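Local structure of MOSUB1, transcription cofactor (Magnaporthe oryzae, 4AGH) at residues Gln40-Ala43 with Pro47-Glu50; Gly58-Lys63 with Phe67-Glu72. The protein binds single-stranded DNA and probably acts as a transcriptional coactivator in the nucleus. One frame throughout, in Å; residues are numbered along the deposited sequence.

Interaction 1 of 2, residues Gln40-Ala43 with Pro47-Glu50; sequences QVDA and PFWE
Q40 crosses the F48 ring at a slant and reaches past it to E50. Its CB sits over one face of the phenyl ring, 3.5 Å from F48 CE1. Beyond CG the chain runs on extended (chi2 177°), carrying CD past the ring tip, 3.8 Å from F48 CZ, with the amide plane turned 36° from the ring. At the end, NE2 gives a hydrogen bond of 2.9 Å to E50 OE2; the acceptor lies near the amide plane, whereas the N-H comes down from above the carboxylate plane. Glutamine suits this edge position, since its CB covers part of an aromatic face while the amide at the far end still finds an acceptor. The two strands form a short antiparallel hairpin at the border of the sheet, and Q40 and F48 are its hydrogen-bonded pair: Q40 N to F48 O is 2.9 Å, F48 N to Q40 O 2.8 Å. P47 fits the neighbouring non-hydrogen-bonded place opposite V41, where no N-H has to be given across. At the turn end, D42 CB touches F48 CD1 at 3.5 Å. D42 OD1 accepts from the backbone N of E44 and of N46, and a water donates to both D42 OD2 and P47 O.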
ATOM      1  N   GLN A  40     -10.735  11.926  -6.596  1.00 31.45           N
ATOM      2  CA  GLN A  40     -10.542  12.762  -7.779  1.00 32.80           C
ATOM      3  C   GLN A  40     -10.310  11.878  -9.002  1.00 27.31           C
ATOM      4  O   GLN A  40     -10.200  10.665  -8.883  1.00 30.09           O
ATOM      5  CB  GLN A  40      -9.340  13.691  -7.591  1.00 43.65           C
ATOM      6  CG  GLN A  40      -9.366  14.548  -6.328  1.00 50.30           C
ATOM      7  CD  GLN A  40      -8.102  15.381  -6.168  1.00 52.53           C
ATOM      8  OE1 GLN A  40      -7.818  16.260  -6.984  1.00 58.09           O
ATOM      9  NE2 GLN A  40      -7.329  15.097  -5.118  1.00 39.11           N
ATOM     10  N   VAL A  41     -10.237  12.494 -10.178  1.00 32.41           N
ATOM     11  CA  VAL A  41      -9.957  11.765 -11.409  1.00 26.90           C
ATOM     12  C   VAL A  41      -8.637  12.262 -11.988  1.00 27.78           C
ATOM     13  O   VAL A  41      -8.463  13.462 -12.203  1.00 30.61           O
ATOM     14  CB  VAL A  41     -11.090  11.949 -12.445  1.00 35.12           C
ATOM     15  CG1 VAL A  41     -10.689  11.360 -13.792  1.00 34.48           C
ATOM     16  CG2 VAL A  41     -12.382  11.316 -11.939  1.00 39.36           C
ATOM     17  N   ASP A  42      -7.701  11.355 -12.239  1.00 28.24           N
ATOM     18  CA  ASP A  42      -6.367  11.781 -12.671  1.00 28.80           C
ATOM     19  C   ASP A  42      -6.299  12.026 -14.178  1.00 31.08           C
ATOM     20  O   ASP A  42      -7.315  11.964 -14.870  1.00 28.67           O
ATOM     21  CB  ASP A  42      -5.288  10.795 -12.211  1.00 26.84           C
ATOM     22  CG  ASP A  42      -5.461   9.408 -12.804  1.00 24.05           C
ATOM     23  OD1 ASP A  42      -6.085   9.282 -13.872  1.00 26.91           O
ATOM     24  OD2 ASP A  42      -4.942   8.441 -12.211  1.00 27.50           O
ATOM     25  N   ALA A  43      -5.103  12.321 -14.683  1.00 30.80           N
ATOM     26  CA  ALA A  43      -4.943  12.666 -16.097  1.00 37.56           C
ATOM     27  C   ALA A  43      -5.286  11.504 -17.026  1.00 33.33           C
ATOM     28  O   ALA A  43      -5.540  11.711 -18.205  1.00 36.54           O
ATOM     29  CB  ALA A  43      -3.522  13.171 -16.367  1.00 40.12           C
ATOM     30  N   PRO A  47      -9.820   7.047 -10.996  1.00 17.95           N
ATOM     31  CA  PRO A  47     -10.062   7.634  -9.675  1.00 20.70           C
ATOM     32  C   PRO A  47      -8.837   7.509  -8.767  1.00 23.61           C
ATOM     33  O   PRO A  47      -8.129   6.499  -8.816  1.00 22.07           O
ATOM     34  CB  PRO A  47     -11.222   6.791  -9.124  1.00 20.15           C
ATOM     35  CG  PRO A  47     -11.049   5.465  -9.766  1.00 23.69           C
ATOM     36  CD  PRO A  47     -10.500   5.750 -11.162  1.00 20.78           C
ATOM     37  N   PHE A  48      -8.594   8.531  -7.953  1.00 19.62           N
ATOM     38  CA  PHE A  48      -7.500   8.466  -6.983  1.00 17.87           C
ATOM     39  C   PHE A  48      -7.768   9.280  -5.728  1.00 17.99           C
ATOM     40  O   PHE A  48      -8.616  10.176  -5.716  1.00 21.26           O
ATOM     41  CB  PHE A  48      -6.172   8.896  -7.620  1.00 17.32           C
ATOM     42  CG  PHE A  48      -6.028  10.387  -7.799  1.00 22.18           C
ATOM     43  CD1 PHE A  48      -6.558  11.022  -8.910  1.00 24.40           C
ATOM     44  CD2 PHE A  48      -5.337  11.148  -6.864  1.00 22.63           C
ATOM     45  CE1 PHE A  48      -6.408  12.393  -9.082  1.00 30.16           C
ATOM     46  CE2 PHE A  48      -5.183  12.521  -7.030  1.00 23.51           C
ATOM     47  CZ  PHE A  48      -5.719  13.145  -8.140  1.00 27.80           C
ATOM     48  N   TRP A  49      -7.023   8.944  -4.675  1.00 17.91           N
ATOM     49  CA  TRP A  49      -7.105   9.605  -3.383  1.00 21.83           C
ATOM     50  C   TRP A  49      -5.684  10.013  -3.000  1.00 18.79           C
ATOM     51  O   TRP A  49      -4.742   9.254  -3.217  1.00 22.14           O
ATOM     52  CB  TRP A  49      -7.666   8.644  -2.328  1.00 22.09           C
ATOM     53  CG  TRP A  49      -9.096   8.255  -2.577  1.00 22.39           C
ATOM     54  CD1 TRP A  49     -10.205   8.800  -1.997  1.00 29.32           C
ATOM     55  CD2 TRP A  49      -9.569   7.244  -3.485  1.00 21.42           C
ATOM     56  NE1 TRP A  49     -11.341   8.192  -2.486  1.00 30.49           N
ATOM     57  CE2 TRP A  49     -10.978   7.235  -3.393  1.00 28.36           C
ATOM     58  CE3 TRP A  49      -8.937   6.348  -4.354  1.00 22.10           C
ATOM     59  CZ2 TRP A  49     -11.766   6.358  -4.150  1.00 31.87           C
ATOM     60  CZ3 TRP A  49      -9.722   5.483  -5.101  1.00 25.53           C
ATOM     61  CH2 TRP A  49     -11.122   5.496  -4.995  1.00 25.40           C
ATOM     62  N   GLU A  50      -5.516  11.220  -2.474  1.00 20.66           N
ATOM     63  CA  GLU A  50      -4.188  11.642  -2.042  1.00 21.17           C
ATOM     64  C   GLU A  50      -3.911  11.171  -0.618  1.00 22.15           C
ATOM     65  O   GLU A  50      -4.758  11.320   0.266  1.00 26.08           O
ATOM     66  CB  GLU A  50      -4.054  13.171  -2.119  1.00 24.97           C
ATOM     67  CG  GLU A  50      -4.300  13.726  -3.506  1.00 31.09           C
ATOM     68  CD  GLU A  50      -4.152  15.239  -3.574  1.00 46.99           C
ATOM     69  OE1 GLU A  50      -3.629  15.844  -2.613  1.00 53.33           O
ATOM     70  OE2 GLU A  50      -4.566  15.825  -4.594  1.00 49.88           O
TER
HETATM   71  O   HOH W   1      -5.701   6.555 -10.297  1.00 20.79           O

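Interaction 2 of 2, residues Gly58-Lys63 with Phe67-Glu72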
ATOM      1  N   GLY A  58      -4.750   4.912  -6.176  1.00 18.99           N
ATOM      2  CA  GLY A  58      -5.727   5.016  -7.243  1.00 18.27           C
ATOM      3  C   GLY A  58      -6.100   3.639  -7.724  1.00 25.13           C
ATOM      4  O   GLY A  58      -5.489   2.659  -7.318  1.00 21.00           O
ATOM      5  N   ILE A  59      -7.116   3.562  -8.575  1.00 17.36           N
ATOM      6  CA  ILE A  59      -7.509   2.289  -9.158  1.00 18.34           C
ATOM      7  C   ILE A  59      -7.452   2.398 -10.668  1.00 18.84           C
ATOM      8  O   ILE A  59      -8.076   3.294 -11.254  1.00 16.49           O
ATOM      9  CB  ILE A  59      -8.938   1.902  -8.739  1.00 21.81           C
ATOM     10  CG1 ILE A  59      -9.013   1.752  -7.215  1.00 22.00           C
ATOM     11  CG2 ILE A  59      -9.353   0.604  -9.404  1.00 18.60           C
ATOM     12  CD1 ILE A  59     -10.432   1.725  -6.690  1.00 20.77           C
ATOM     13  N   SER A  60      -6.705   1.486 -11.289  1.00 16.95           N
ATOM     14  CA  SER A  60      -6.584   1.433 -12.741  1.00 19.71           C
ATOM     15  C   SER A  60      -7.128   0.106 -13.236  1.00 21.82           C
ATOM     16  O   SER A  60      -7.292  -0.839 -12.462  1.00 23.43           O
ATOM     17  CB  SER A  60      -5.116   1.580 -13.165  1.00 23.23           C
ATOM     18  OG  SER A  60      -4.349   0.436 -12.788  1.00 22.68           O
ATOM     19  N   GLN A  61      -7.422   0.024 -14.529  1.00 19.31           N
ATOM     20  CA  GLN A  61      -7.931  -1.209 -15.065  1.00 21.13           C
ATOM     21  C   GLN A  61      -7.145  -1.564 -16.310  1.00 35.47           C
ATOM     22  O   GLN A  61      -6.941  -0.726 -17.196  1.00 36.09           O
ATOM     23  CB  GLN A  61      -9.420  -1.057 -15.382  1.00 27.92           C
ATOM     24  CG  GLN A  61     -10.138  -2.348 -15.676  1.00 34.45           C
ATOM     25  CD  GLN A  61     -11.629  -2.140 -15.841  1.00 36.47           C
ATOM     26  OE1 GLN A  61     -12.107  -1.852 -16.936  1.00 36.93           O
ATOM     27  NE2 GLN A  61     -12.373  -2.272 -14.745  1.00 28.60           N
ATOM     28  N   PHE A  62      -6.696  -2.811 -16.366  1.00 27.72           N
ATOM     29  CA  PHE A  62      -5.925  -3.294 -17.511  1.00 31.58           C
ATOM     30  C   PHE A  62      -6.408  -4.679 -17.888  1.00 37.18           C
ATOM     31  O   PHE A  62      -6.385  -5.588 -17.059  1.00 36.16           O
ATOM     32  CB  PHE A  62      -4.432  -3.316 -17.166  1.00 33.32           C
ATOM     33  CG  PHE A  62      -3.545  -3.713 -18.318  1.00 46.33           C
ATOM     34  CD1 PHE A  62      -3.148  -2.777 -19.258  1.00 51.76           C
ATOM     35  CD2 PHE A  62      -3.106  -5.020 -18.453  1.00 58.60           C
ATOM     36  CE1 PHE A  62      -2.331  -3.139 -20.318  1.00 62.09           C
ATOM     37  CE2 PHE A  62      -2.286  -5.388 -19.511  1.00 62.69           C
ATOM     38  CZ  PHE A  62      -1.899  -4.445 -20.443  1.00 65.67           C
ATOM     39  N   LYS A  63      -6.859  -4.833 -19.131  1.00 42.00           N
ATOM     40  CA  LYS A  63      -7.405  -6.105 -19.591  1.00 50.73           C
ATOM     41  C   LYS A  63      -8.539  -6.580 -18.686  1.00 46.78           C
ATOM     42  O   LYS A  63      -8.650  -7.775 -18.395  1.00 44.76           O
ATOM     43  CB  LYS A  63      -6.314  -7.176 -19.645  1.00 52.01           C
ATOM     44  CG  LYS A  63      -5.752  -7.465 -21.031  1.00 61.60           C
ATOM     45  CD  LYS A  63      -4.829  -6.358 -21.521  1.00 62.23           C
ATOM     46  CE  LYS A  63      -4.055  -6.816 -22.756  1.00 76.27           C
ATOM     47  NZ  LYS A  63      -3.212  -5.725 -23.339  1.00 80.10           N
ATOM     48  N   PHE A  67      -6.535  -2.804 -10.505  1.00 17.29           N
ATOM     49  CA  PHE A  67      -5.329  -2.713  -9.676  1.00 16.78           C
ATOM     50  C   PHE A  67      -5.424  -1.543  -8.726  1.00 19.04           C
ATOM     51  O   PHE A  67      -5.951  -0.477  -9.077  1.00 20.63           O
ATOM     52  CB  PHE A  67      -4.094  -2.577 -10.546  1.00 16.45           C
ATOM     53  CG  PHE A  67      -3.886  -3.758 -11.434  1.00 22.87           C
ATOM     54  CD1 PHE A  67      -4.518  -3.831 -12.663  1.00 23.01           C
ATOM     55  CD2 PHE A  67      -3.130  -4.833 -11.003  1.00 30.11           C
ATOM     56  CE1 PHE A  67      -4.358  -4.942 -13.471  1.00 27.43           C
ATOM     57  CE2 PHE A  67      -2.963  -5.941 -11.805  1.00 37.51           C
ATOM     58  CZ  PHE A  67      -3.579  -5.998 -13.041  1.00 38.00           C
ATOM     59  N   ILE A  68      -4.925  -1.751  -7.510  1.00 17.52           N
ATOM     60  CA  ILE A  68      -4.889  -0.689  -6.529  1.00 19.08           C
ATOM     61  C   ILE A  68      -3.453  -0.192  -6.495  1.00 19.37           C
ATOM     62  O   ILE A  68      -2.547  -0.887  -6.028  1.00 16.73           O
ATOM     63  CB  ILE A  68      -5.320  -1.164  -5.124  1.00 17.18           C
ATOM     64  CG1 ILE A  68      -6.797  -1.611  -5.106  1.00 17.02           C
ATOM     65  CG2 ILE A  68      -5.122  -0.054  -4.107  1.00 18.57           C
ATOM     66  CD1 ILE A  68      -7.029  -3.024  -5.651  1.00 21.86           C
ATOM     67  N   ASN A  69      -3.248   1.013  -7.007  1.00 16.71           N
ATOM     68  CA  ASN A  69      -1.907   1.546  -7.182  1.00 17.50           C
ATOM     69  C   ASN A  69      -1.541   2.527  -6.089  1.00 22.65           C
ATOM     70  O   ASN A  69      -2.212   3.531  -5.902  1.00 21.10           O
ATOM     71  CB  ASN A  69      -1.804   2.233  -8.534  1.00 18.08           C
ATOM     72  CG  ASN A  69      -2.147   1.308  -9.672  1.00 20.72           C
ATOM     73  OD1 ASN A  69      -1.458   0.314  -9.905  1.00 19.87           O
ATOM     74  ND2 ASN A  69      -3.208   1.635 -10.405  1.00 19.91           N
ATOM     75  N   ILE A  70      -0.481   2.220  -5.354  1.00 14.88           N
ATOM     76  CA  ILE A  70       0.007   3.119  -4.330  1.00 14.88           C
ATOM     77  C   ILE A  70       1.335   3.659  -4.850  1.00 16.33           C
ATOM     78  O   ILE A  70       2.275   2.893  -5.042  1.00 17.56           O
ATOM     79  CB  ILE A  70       0.223   2.344  -3.028  1.00 15.74           C
ATOM     80  CG1 ILE A  70      -1.052   1.560  -2.680  1.00 20.78           C
ATOM     81  CG2 ILE A  70       0.636   3.293  -1.909  1.00 19.70           C
ATOM     82  CD1 ILE A  70      -0.898   0.629  -1.480  1.00 26.84           C
ATOM     83  N   ARG A  71       1.423   4.964  -5.095  1.00 15.29           N
ATOM     84  CA  ARG A  71       2.580   5.440  -5.847  1.00 16.04           C
ATOM     85  C   ARG A  71       2.898   6.888  -5.562  1.00 18.33           C
ATOM     86  O   ARG A  71       1.997   7.691  -5.361  1.00 18.49           O
ATOM     87  CB  ARG A  71       2.324   5.264  -7.349  1.00 17.65           C
ATOM     88  CG  ARG A  71       3.530   5.608  -8.216  1.00 19.43           C
ATOM     89  CD  ARG A  71       3.419   5.035  -9.610  1.00 24.35           C
ATOM     90  NE  ARG A  71       3.232   3.582  -9.622  1.00 24.32           N
ATOM     91  CZ  ARG A  71       4.204   2.679  -9.514  1.00 22.48           C
ATOM     92  NH1 ARG A  71       5.474   3.046  -9.333  1.00 20.57           N
ATOM     93  NH2 ARG A  71       3.893   1.384  -9.556  1.00 22.20           N
ATOM     94  N   GLU A  72       4.190   7.204  -5.547  1.00 17.77           N
ATOM     95  CA  GLU A  72       4.625   8.579  -5.402  1.00 16.33           C
ATOM     96  C   GLU A  72       4.765   9.211  -6.774  1.00 18.29           C
ATOM     97  O   GLU A  72       5.348   8.620  -7.689  1.00 18.89           O
ATOM     98  CB  GLU A  72       5.962   8.644  -4.661  1.00 15.61           C
ATOM     99  CG  GLU A  72       6.501  10.068  -4.531  1.00 18.65           C
ATOM    100  CD  GLU A  72       7.695  10.157  -3.609  1.00 27.72           C
ATOM    101  OE1 GLU A  72       7.702   9.471  -2.570  1.00 28.86           O
ATOM    102  OE2 GLU A  72       8.630  10.926  -3.921  1.00 30.34           O
TER
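The hairpin of strands 55-62 and 65-76, in the middle of the curved antiparallel sheet, is held here by alternating pairs. G58 with N69 and S60 with F67 are hydrogen-bonded pairs, each closed by two backbone bonds; the shortest joins N69 N to G58 O at 2.8 Å. Between them I59 faces I68 as a non-hydrogen-bonded pair, and I59 CA lies 3.2 Å from F67 O in a CA-H...O contact.

The sheet face that carries S60, F67 and N69 is the more polar one. N69 ND2 donates to S60 OG over 2.9 Å, the hydroxyl oxygen lying almost in the amide plane (3° out of it) and the bond nearly straight at 162°. Both partners suit the task: a serine hydroxyl is short enough to stay close to its strand, while the asparagine amide spans diagonally to it. With OG set between the backbone N and carbonyl carbon (chi1 69°), the S60 hydroxyl faces N69 ND2, and OG also lies 3.8 Å from F67 CB. Farther toward the turn, F62 CB touches F67 CE1 at 4.0 Å, and the F62 ring itself leads off from the partner strand, with the aliphatic CD of K63 over one face.

I59 and I68 point to the reverse face, where branched aliphatic residues suit burial: they pack on E107 and L108 of the second subunit. A face mixing polar and aromatic side chains, and an isoleucine face turned to a partner chain, are in keeping with the curved antiparallel sheet of the dimeric PC4 fold.

In the fold
Strand 47-50 is followed in the chain by strand 55-62, its neighbour in the sheet, so interaction 1 and interaction 2 are successive hairpins along the chain. They meet directly: P47 O and I59 N are 3.1 Å apart, a probable hydrogen bond, F48 CB packs on G58 CA and the W49 ring on I59 CD1. Interaction 1 is a surface contact at the sheet's border, where a glutamine crossing a phenyl ring and a charged acceptor supplement two backbone bonds. Interaction 2, nearer the centre of the chain and partly buried, relies on four backbone bonds and one neutral amide-to-hydroxyl bond. Both touch the second subunit, interaction 1 through P47 and W49.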